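PDB 7AM1: protein SSD1, which binds untranslated regions of mRNA and represses translation as a non-enzymatic member of the RNase II family, and is implicated in control of the G1 phase. Local coordinates for residues Gly640-Pro644 / Asp645-His649; Ala668-Val671 / Val672-Leu676; Tyr650-Leu654 / Pro655-His659; Met578-Ala582 / Thr583-Ser587. All coordinates share one frame; numbering follows the deposited sequence.

Interaction 1 (Gly640-Pro644 / Asp645-His649); sequences GKVDP and DQYGH
Tyr647 folds back under the turn that precedes it and places its ring beneath Pro644 and beside Val642. Its CB is only loosely near Pro644 O. Further out, Tyr647 CD1 meets Val642 CG1 at 3.8 Å. Tyr647 CE1 lies 3.5 Å from Val642 O, which approaches the ring obliquely. The main contact is a CH-pi one. Pro644 CA sits over one ring face, 3.6 Å from the centroid of the Tyr647 ring and 12° off its normal. At the tip, OH passes Pro644 CG and is hydrogen-bonded to Ala639 O. Tyr565 meets the ring edge-to-face.

Above the ring, Asp643 to Gln646 form a type I beta turn. Gln646 N donates to Asp643 O at 2.8 Å, closing the turn. An Asx turn is built into it: Asp643 CG is anti to its own backbone N (chi1 -175°), and OD1 accepts from Asp645 N at 2.6 Å through its anti lone pair. A leucine in place of Tyr647 would probably leave Ala639 O without this donor and take away the flat surface under Pro644 CA.

Asp643 OD1 and Asp645 OD2 are 3.7 Å apart. Both residues are exposed, so solvent probably screens the two like charges. The turn is thus polar on its outer side and aromatic beneath.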
# COMPACT_ATOMS: atom_id res chain seq x y z
N GLY A 640 11.62 -11.54 21.48
CA GLY A 640 11.40 -11.56 22.91
C GLY A 640 10.29 -10.65 23.39
O GLY A 640 9.85 -10.78 24.53
N LYS A 641 9.81 -9.75 22.54
CA LYS A 641 8.74 -8.84 22.92
C LYS A 641 7.35 -9.39 22.58
O LYS A 641 6.36 -8.75 22.93
CB LYS A 641 8.93 -7.49 22.23
CG LYS A 641 10.25 -6.82 22.54
CD LYS A 641 10.41 -6.60 24.04
CE LYS A 641 11.00 -5.24 24.37
NZ LYS A 641 10.25 -4.58 25.48
N VAL A 642 7.27 -10.56 21.95
CA VAL A 642 6.02 -11.10 21.45
C VAL A 642 5.92 -12.56 21.86
O VAL A 642 6.92 -13.28 21.95
CB VAL A 642 5.92 -10.96 19.91
CG1 VAL A 642 4.75 -11.76 19.34
CG2 VAL A 642 5.80 -9.49 19.52
N ASP A 643 4.70 -13.00 22.13
CA ASP A 643 4.47 -14.40 22.47
C ASP A 643 4.82 -15.28 21.28
O ASP A 643 4.37 -15.01 20.16
CB ASP A 643 3.01 -14.61 22.89
CG ASP A 643 2.74 -16.02 23.37
OD1 ASP A 643 3.00 -16.98 22.61
OD2 ASP A 643 2.27 -16.18 24.52
N PRO A 644 5.62 -16.34 21.47
CA PRO A 644 6.02 -17.17 20.32
C PRO A 644 4.84 -17.84 19.62
O PRO A 644 5.03 -18.38 18.52
CB PRO A 644 6.95 -18.22 20.94
CG PRO A 644 7.46 -17.59 22.18
CD PRO A 644 6.35 -16.72 22.69
N ASP A 645 3.64 -17.80 20.20
CA ASP A 645 2.46 -18.30 19.51
C ASP A 645 1.89 -17.29 18.52
O ASP A 645 0.95 -17.62 17.80
CB ASP A 645 1.38 -18.65 20.54
CG ASP A 645 1.67 -19.95 21.27
OD1 ASP A 645 2.46 -20.77 20.77
OD2 ASP A 645 1.10 -20.14 22.37
N GLN A 646 2.46 -16.08 18.45
CA GLN A 646 1.93 -15.02 17.61
C GLN A 646 2.99 -14.46 16.67
O GLN A 646 2.96 -13.28 16.31
CB GLN A 646 1.34 -13.90 18.47
CG GLN A 646 0.19 -14.36 19.36
CD GLN A 646 -0.98 -14.91 18.57
OE1 GLN A 646 -1.22 -14.51 17.43
NE2 GLN A 646 -1.71 -15.85 19.16
N TYR A 647 3.94 -15.30 16.26
CA TYR A 647 4.95 -14.93 15.28
C TYR A 647 4.46 -15.07 13.84
O TYR A 647 5.20 -14.71 12.92
CB TYR A 647 6.20 -15.80 15.46
CG TYR A 647 7.03 -15.55 16.71
CD1 TYR A 647 6.77 -14.49 17.57
CD2 TYR A 647 8.08 -16.40 17.01
CE1 TYR A 647 7.55 -14.28 18.70
CE2 TYR A 647 8.86 -16.21 18.13
CZ TYR A 647 8.60 -15.15 18.97
OH TYR A 647 9.40 -14.99 20.08
N GLY A 648 3.25 -15.57 13.63
CA GLY A 648 2.83 -15.94 12.30
C GLY A 648 2.64 -14.75 11.38
O GLY A 648 2.35 -13.63 11.80
N HIS A 649 2.85 -15.01 10.10
CA HIS A 649 2.63 -14.07 9.01
C HIS A 649 1.40 -14.59 8.26
O HIS A 649 1.51 -15.49 7.42
CB HIS A 649 3.86 -13.97 8.12
CG HIS A 649 3.88 -12.76 7.22
ND1 HIS A 649 2.88 -12.50 6.31
CD2 HIS A 649 4.79 -11.78 7.08
CE1 HIS A 649 3.18 -11.38 5.66
NE2 HIS A 649 4.33 -10.93 6.11

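Interaction 2 (Ala668-Val671 / Val672-Leu676); sequences ADHV and VHRQL
His673 N donates to Asp669 O at 2.7 Å, the shortest hydrogen bond between 668-671 and 672-676. The imidazole lies against the same oxygen. With chi1 at -79°, CG sits beside the backbone N, and His673 CD2 comes within 3.0 Å of Asp669 O. The far nitrogen, NE2, is hydrogen-bonded to Phe660 O. The imidazole also meets the Phe660 ring, with the planes at about 40°. Replacing His673 by alanine would probably leave Phe660 O without this donor and open a gap beside that ring.

These residues are the first turns of helix 668-681 in the RNB domain. The i to i+4 ladder runs on regularly: Val672 N bonds Ala668 O, Arg674 N bonds His670 O, and Gln675 N bonds Val671 O. Gln675 lies alongside Val671, its NE2 4.1 Å from Val671 CG1. The amide is satisfied beyond the helix, by Leu573 N and Tyr685 OH.

On another face, Arg674 stretches out from CG to NE. Its NH1 comes near His670 CB, 4.0 Å away, close to the plane of the imidazole. Water 1 links the two residues: it lies in the ring plane, 2.8 Å from His670 ND1, and also accepts from Arg674 NH1. Elsewhere, Arg674 NH2 is hydrogen-bonded to Ile403 O and His670 NE2 to Pro663 O. The Asp669 carboxylate forms a salt bridge with Arg666.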
# COMPACT_ATOMS: atom_id res chain seq x y z
N ALA A 668 16.15 -3.04 7.69
CA ALA A 668 15.90 -4.16 8.59
C ALA A 668 16.77 -5.36 8.22
O ALA A 668 17.28 -6.06 9.09
CB ALA A 668 14.42 -4.54 8.55
N ASP A 669 16.95 -5.59 6.91
CA ASP A 669 17.78 -6.69 6.45
C ASP A 669 19.22 -6.56 6.95
O ASP A 669 19.89 -7.58 7.16
CB ASP A 669 17.75 -6.77 4.92
CG ASP A 669 16.37 -7.11 4.39
OD1 ASP A 669 15.40 -6.45 4.81
OD2 ASP A 669 16.25 -8.03 3.54
N HIS A 670 19.71 -5.33 7.12
CA HIS A 670 21.05 -5.15 7.67
C HIS A 670 21.14 -5.75 9.06
O HIS A 670 22.09 -6.47 9.38
CB HIS A 670 21.42 -3.67 7.71
CG HIS A 670 21.66 -3.07 6.36
ND1 HIS A 670 22.71 -2.20 6.11
CD2 HIS A 670 21.00 -3.22 5.19
CE1 HIS A 670 22.67 -1.84 4.84
NE2 HIS A 670 21.65 -2.44 4.26
N VAL A 671 20.16 -5.45 9.92
CA VAL A 671 20.14 -6.02 11.26
C VAL A 671 20.07 -7.54 11.17
O VAL A 671 20.81 -8.26 11.86
CB VAL A 671 18.95 -5.46 12.06
CG1 VAL A 671 18.94 -6.04 13.46
CG2 VAL A 671 19.01 -3.93 12.11
N VAL A 672 19.19 -8.06 10.31
CA VAL A 672 19.07 -9.50 10.15
C VAL A 672 20.37 -10.11 9.65
O VAL A 672 20.78 -11.18 10.11
CB VAL A 672 17.89 -9.83 9.21
CG1 VAL A 672 17.88 -11.32 8.86
CG2 VAL A 672 16.57 -9.40 9.84
N HIS A 673 21.04 -9.45 8.71
CA HIS A 673 22.31 -9.98 8.21
C HIS A 673 23.35 -10.05 9.32
O HIS A 673 24.08 -11.04 9.43
CB HIS A 673 22.81 -9.12 7.05
CG HIS A 673 22.14 -9.41 5.75
ND1 HIS A 673 22.77 -9.24 4.53
CD2 HIS A 673 20.88 -9.84 5.47
CE1 HIS A 673 21.93 -9.57 3.56
NE2 HIS A 673 20.78 -9.93 4.10
N ARG A 674 23.45 -9.00 10.14
CA ARG A 674 24.41 -9.03 11.24
C ARG A 674 24.04 -10.09 12.27
O ARG A 674 24.92 -10.74 12.84
CB ARG A 674 24.50 -7.65 11.88
CG ARG A 674 25.03 -6.59 10.92
CD ARG A 674 25.49 -5.33 11.64
NE ARG A 674 26.33 -4.50 10.77
CZ ARG A 674 25.91 -3.47 10.05
NH1 ARG A 674 24.63 -3.10 10.07
NH2 ARG A 674 26.77 -2.80 9.29
N GLN A 675 22.74 -10.31 12.49
CA GLN A 675 22.31 -11.38 13.38
C GLN A 675 22.67 -12.75 12.80
O GLN A 675 23.12 -13.64 13.54
CB GLN A 675 20.81 -11.28 13.63
CG GLN A 675 20.45 -10.12 14.54
CD GLN A 675 18.99 -10.11 14.96
OE1 GLN A 675 18.17 -10.85 14.42
NE2 GLN A 675 18.66 -9.27 15.93
N LEU A 676 22.48 -12.94 11.49
CA LEU A 676 22.81 -14.23 10.89
C LEU A 676 24.30 -14.51 10.97
O LEU A 676 24.71 -15.64 11.28
CB LEU A 676 22.34 -14.27 9.44
CG LEU A 676 22.64 -15.57 8.69
CD1 LEU A 676 21.96 -16.75 9.36
CD2 LEU A 676 22.24 -15.46 7.23
O HOH W 1 24.51 -1.53 8.13

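Interaction 3 (Tyr650-Leu654 / Pro655-His659)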
# COMPACT_ATOMS: atom_id res chain seq x y z
N TYR A 650 0.23 -14.05 8.60
CA TYR A 650 -1.03 -14.59 8.10
C TYR A 650 -1.09 -14.58 6.58
O TYR A 650 -1.41 -15.59 5.95
CB TYR A 650 -2.21 -13.81 8.69
CG TYR A 650 -3.57 -14.28 8.23
CD1 TYR A 650 -4.26 -15.27 8.91
CD2 TYR A 650 -4.16 -13.73 7.10
CE1 TYR A 650 -5.51 -15.70 8.49
CE2 TYR A 650 -5.40 -14.15 6.66
CZ TYR A 650 -6.07 -15.13 7.36
OH TYR A 650 -7.31 -15.54 6.91
N ALA A 651 -0.78 -13.43 5.97
CA ALA A 651 -0.94 -13.29 4.53
C ALA A 651 -0.08 -14.29 3.76
O ALA A 651 -0.44 -14.67 2.64
CB ALA A 651 -0.62 -11.86 4.09
N LEU A 652 1.06 -14.69 4.33
CA LEU A 652 1.96 -15.66 3.72
C LEU A 652 1.76 -17.07 4.25
O LEU A 652 2.47 -17.99 3.82
CB LEU A 652 3.42 -15.24 3.94
CG LEU A 652 3.86 -13.92 3.32
CD1 LEU A 652 5.30 -13.59 3.71
CD2 LEU A 652 3.72 -13.96 1.82
N ASN A 653 0.84 -17.26 5.20
CA ASN A 653 0.59 -18.57 5.81
C ASN A 653 1.88 -19.17 6.35
O ASN A 653 2.12 -20.38 6.23
CB ASN A 653 -0.07 -19.52 4.82
CG ASN A 653 -0.65 -20.74 5.51
OD1 ASN A 653 -1.23 -20.64 6.58
ND2 ASN A 653 -0.48 -21.90 4.89
N LEU A 654 2.72 -18.33 6.95
CA LEU A 654 4.00 -18.79 7.48
C LEU A 654 4.05 -18.66 9.00
O LEU A 654 3.57 -17.66 9.55
CB LEU A 654 5.16 -18.00 6.86
CG LEU A 654 5.47 -18.39 5.41
CD1 LEU A 654 6.56 -17.51 4.83
CD2 LEU A 654 5.86 -19.86 5.31
N PRO A 655 4.59 -19.67 9.70
CA PRO A 655 4.65 -19.59 11.17
C PRO A 655 5.70 -18.63 11.69
O PRO A 655 5.62 -18.22 12.86
CB PRO A 655 4.99 -21.04 11.58
CG PRO A 655 5.74 -21.58 10.41
CD PRO A 655 5.15 -20.93 9.18
N ILE A 656 6.70 -18.29 10.88
CA ILE A 656 7.74 -17.35 11.28
C ILE A 656 8.33 -16.76 10.01
O ILE A 656 8.31 -17.40 8.95
CB ILE A 656 8.81 -18.05 12.16
CG1 ILE A 656 9.69 -17.02 12.87
CG2 ILE A 656 9.67 -18.99 11.31
CD1 ILE A 656 10.56 -17.64 13.97
N TYR A 657 8.81 -15.53 10.10
CA TYR A 657 9.28 -14.83 8.91
C TYR A 657 10.21 -13.71 9.35
O TYR A 657 10.21 -13.29 10.51
CB TYR A 657 8.10 -14.29 8.09
CG TYR A 657 8.41 -13.97 6.64
CD1 TYR A 657 8.80 -14.98 5.77
CD2 TYR A 657 8.26 -12.68 6.14
CE1 TYR A 657 9.09 -14.71 4.45
CE2 TYR A 657 8.53 -12.40 4.81
CZ TYR A 657 8.95 -13.42 3.97
OH TYR A 657 9.23 -13.17 2.64
N THR A 658 11.02 -13.25 8.40
CA THR A 658 11.79 -12.03 8.56
C THR A 658 12.19 -11.54 7.17
O THR A 658 11.76 -12.10 6.15
CB THR A 658 13.03 -12.24 9.45
OG1 THR A 658 13.61 -10.96 9.74
CG2 THR A 658 14.07 -13.11 8.76
N HIS A 659 13.01 -10.50 7.13
CA HIS A 659 13.46 -9.89 5.88
C HIS A 659 14.97 -9.98 5.78
O HIS A 659 15.69 -9.40 6.60
CB HIS A 659 12.98 -8.45 5.78
CG HIS A 659 11.62 -8.31 5.18
ND1 HIS A 659 10.99 -7.10 5.03
CD2 HIS A 659 10.77 -9.24 4.68
CE1 HIS A 659 9.80 -7.28 4.48
NE2 HIS A 659 9.65 -8.57 4.25
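Tyr657 has its CG anti to the backbone N (chi1 -160°), which turns the ring back toward Leu652 and Leu654. Leu652 sets its CG beside its own backbone N (chi1 -63°) and then runs straight on to CD1. That methyl lands over one face of the Tyr657 ring. Leu652 CD1 is 3.7 Å from the centroid of the Tyr657 ring and 17° off the normal, a CH-pi contact. Displaced toward the rim, Leu652 CD1 is nearest to Tyr657 CE2, at 3.6 Å. The two side chains cross at about a right angle, and one methyl makes the whole contact.

Leu654 adds a second methyl. Its CD1 meets Tyr657 CD1 at 3.5 Å, arriving obliquely, along the CD1-CE1 side of the ring. Leu654 CB also packs on Pro655 CD, 3.7 Å away.

The backbone makes this possible. Residues Tyr650 to Asn653 form a beta turn, closed by Asn653 N on Tyr650 O at 2.9 Å. Asn653 takes a left-handed conformation, with both phi and psi positive. Asn653 and Leu654 both face His649, which makes a G1 beta bulge. The turn reverses the chain, the bulge follows, and the returning chain brings Tyr657 against Leu652. The contact itself is wholly apolar; no hydrogen bond crosses it.

The polar end of the ring is held from outside, where Tyr657 OH bonds Asn557 ND2 of helix 544-568. The same helix touches Leu652 and Tyr657 through Arg554. Backbone bonds from Tyr657 to Arg575 tie the segment to strand 573-576.

Interaction 4 (Met578-Ala582 / Thr583-Ser587); sequences MQPIA and TKMAS
Pro580 and Met585 meet across the start of helix 582-595 in a hydrophobic staple. Ile581 is the N-cap, so Pro580 is the residue just before the cap and Met585 is the fourth helix residue after it. The Met585 side chain has to double back to make this contact. It leaves the backbone with CG anti to N (chi1 -180°), then bends at chi2 (60°) and again at chi3 (81°). The two bends bring CE onto the proline ring. Met585 CE is 3.5 Å from Pro580 CG and 3.9 Å from Pro580 CD, and only this methyl touches the ring.

The cap residue is an isoleucine and has no polar side chain to offer the helix end. Its carbonyl begins the helical ladder instead: Met585 N donates to Ile581 O at 2.9 Å. Ala586 N to Ala582 O follows at 2.8 Å. Ile581 CG2 lies alongside Thr583, 3.6 Å from its OG1. That hydroxyl stands between the backbone N and the carbonyl carbon of its own residue, and this rotamer turns it toward the isoleucine. Lys584 behaves differently. Its CB brushes Ile581 O, but the chain beyond CG is fully extended and carries NZ away from the cap.

One turn on, Ser587 grips Thr583 O twice. Ser587 OG donates at 3.0 Å to Thr583 O and Ser587 N at 2.9 Å to the same oxygen, from opposite faces of its carbonyl plane.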
# COMPACT_ATOMS: atom_id res chain seq x y z
N MET A 578 -0.64 -9.95 11.32
CA MET A 578 -1.72 -10.48 12.14
C MET A 578 -2.94 -10.81 11.29
O MET A 578 -3.25 -10.12 10.32
CB MET A 578 -2.10 -9.50 13.24
CG MET A 578 -2.41 -10.17 14.57
SD MET A 578 -2.31 -9.07 16.00
N GLN A 579 -3.64 -11.86 11.70
CA GLN A 579 -4.87 -12.24 11.03
C GLN A 579 -5.91 -11.14 11.19
O GLN A 579 -5.84 -10.33 12.11
CB GLN A 579 -5.38 -13.56 11.58
CG GLN A 579 -5.97 -13.48 12.98
CD GLN A 579 -6.42 -14.83 13.51
OE1 GLN A 579 -6.95 -15.65 12.76
NE2 GLN A 579 -6.20 -15.07 14.80
N PRO A 580 -6.90 -11.10 10.30
CA PRO A 580 -7.95 -10.08 10.43
C PRO A 580 -8.63 -10.19 11.79
O PRO A 580 -8.85 -11.28 12.31
CB PRO A 580 -8.91 -10.41 9.29
CG PRO A 580 -8.06 -11.15 8.29
CD PRO A 580 -7.11 -11.96 9.12
N ILE A 581 -8.96 -9.03 12.36
CA ILE A 581 -9.74 -8.99 13.58
C ILE A 581 -11.09 -9.66 13.33
O ILE A 581 -11.65 -9.59 12.23
CB ILE A 581 -9.87 -7.54 14.05
CG1 ILE A 581 -8.54 -7.12 14.68
CG2 ILE A 581 -11.00 -7.39 15.05
CD1 ILE A 581 -8.35 -5.65 14.80
N ALA A 582 -11.61 -10.32 14.37
CA ALA A 582 -12.80 -11.16 14.20
C ALA A 582 -13.92 -10.41 13.49
O ALA A 582 -14.55 -10.95 12.57
CB ALA A 582 -13.27 -11.68 15.56
N THR A 583 -14.20 -9.17 13.91
CA THR A 583 -15.31 -8.44 13.32
C THR A 583 -15.11 -8.22 11.83
O THR A 583 -16.04 -8.38 11.03
CB THR A 583 -15.51 -7.10 14.03
OG1 THR A 583 -14.30 -6.33 13.97
CG2 THR A 583 -15.91 -7.31 15.48
N LYS A 584 -13.89 -7.87 11.42
CA LYS A 584 -13.62 -7.65 10.00
C LYS A 584 -13.64 -8.96 9.22
O LYS A 584 -14.06 -8.97 8.06
CB LYS A 584 -12.29 -6.92 9.82
CG LYS A 584 -12.26 -5.56 10.51
CD LYS A 584 -11.06 -4.73 10.11
CE LYS A 584 -11.20 -3.30 10.61
NZ LYS A 584 -9.99 -2.48 10.30
N MET A 585 -13.21 -10.06 9.83
CA MET A 585 -13.34 -11.35 9.17
C MET A 585 -14.81 -11.72 9.01
O MET A 585 -15.22 -12.23 7.96
CB MET A 585 -12.58 -12.43 9.94
CG MET A 585 -12.66 -13.80 9.29
SD MET A 585 -11.99 -13.81 7.61
CE MET A 585 -10.23 -13.93 7.98
N ALA A 586 -15.61 -11.45 10.05
CA ALA A 586 -17.04 -11.74 9.97
C ALA A 586 -17.72 -10.90 8.90
O ALA A 586 -18.66 -11.37 8.25
CB ALA A 586 -17.68 -11.50 11.34
N SER A 587 -17.26 -9.66 8.69
CA SER A 587 -17.81 -8.84 7.62
C SER A 587 -17.39 -9.38 6.26
O SER A 587 -18.21 -9.48 5.34
CB SER A 587 -17.34 -7.39 7.78
OG SER A 587 -17.69 -6.88 9.06

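How the interactions relate
All four contacts lie in the RNB domain. Along the chain the order is interaction 4, 1, 3, 2. Interactions 1 and 3 follow directly on one another in the loop between strand 635-638 and helix 668-681. Their centres are 11 Å apart, and the backbones of His649 and Leu654 probably hydrogen-bond at the bulge. Interaction 3 is the link to the others. Tyr650 packs on Gln579, Pro580 and Met585 of interaction 4, and Thr658 and His659 meet Val672 and Asp669 of interaction 2. Interactions 2 and 4 do not touch, with centres 32 Å apart. The long loop thus connects the starts of helices 582-595 and 668-681.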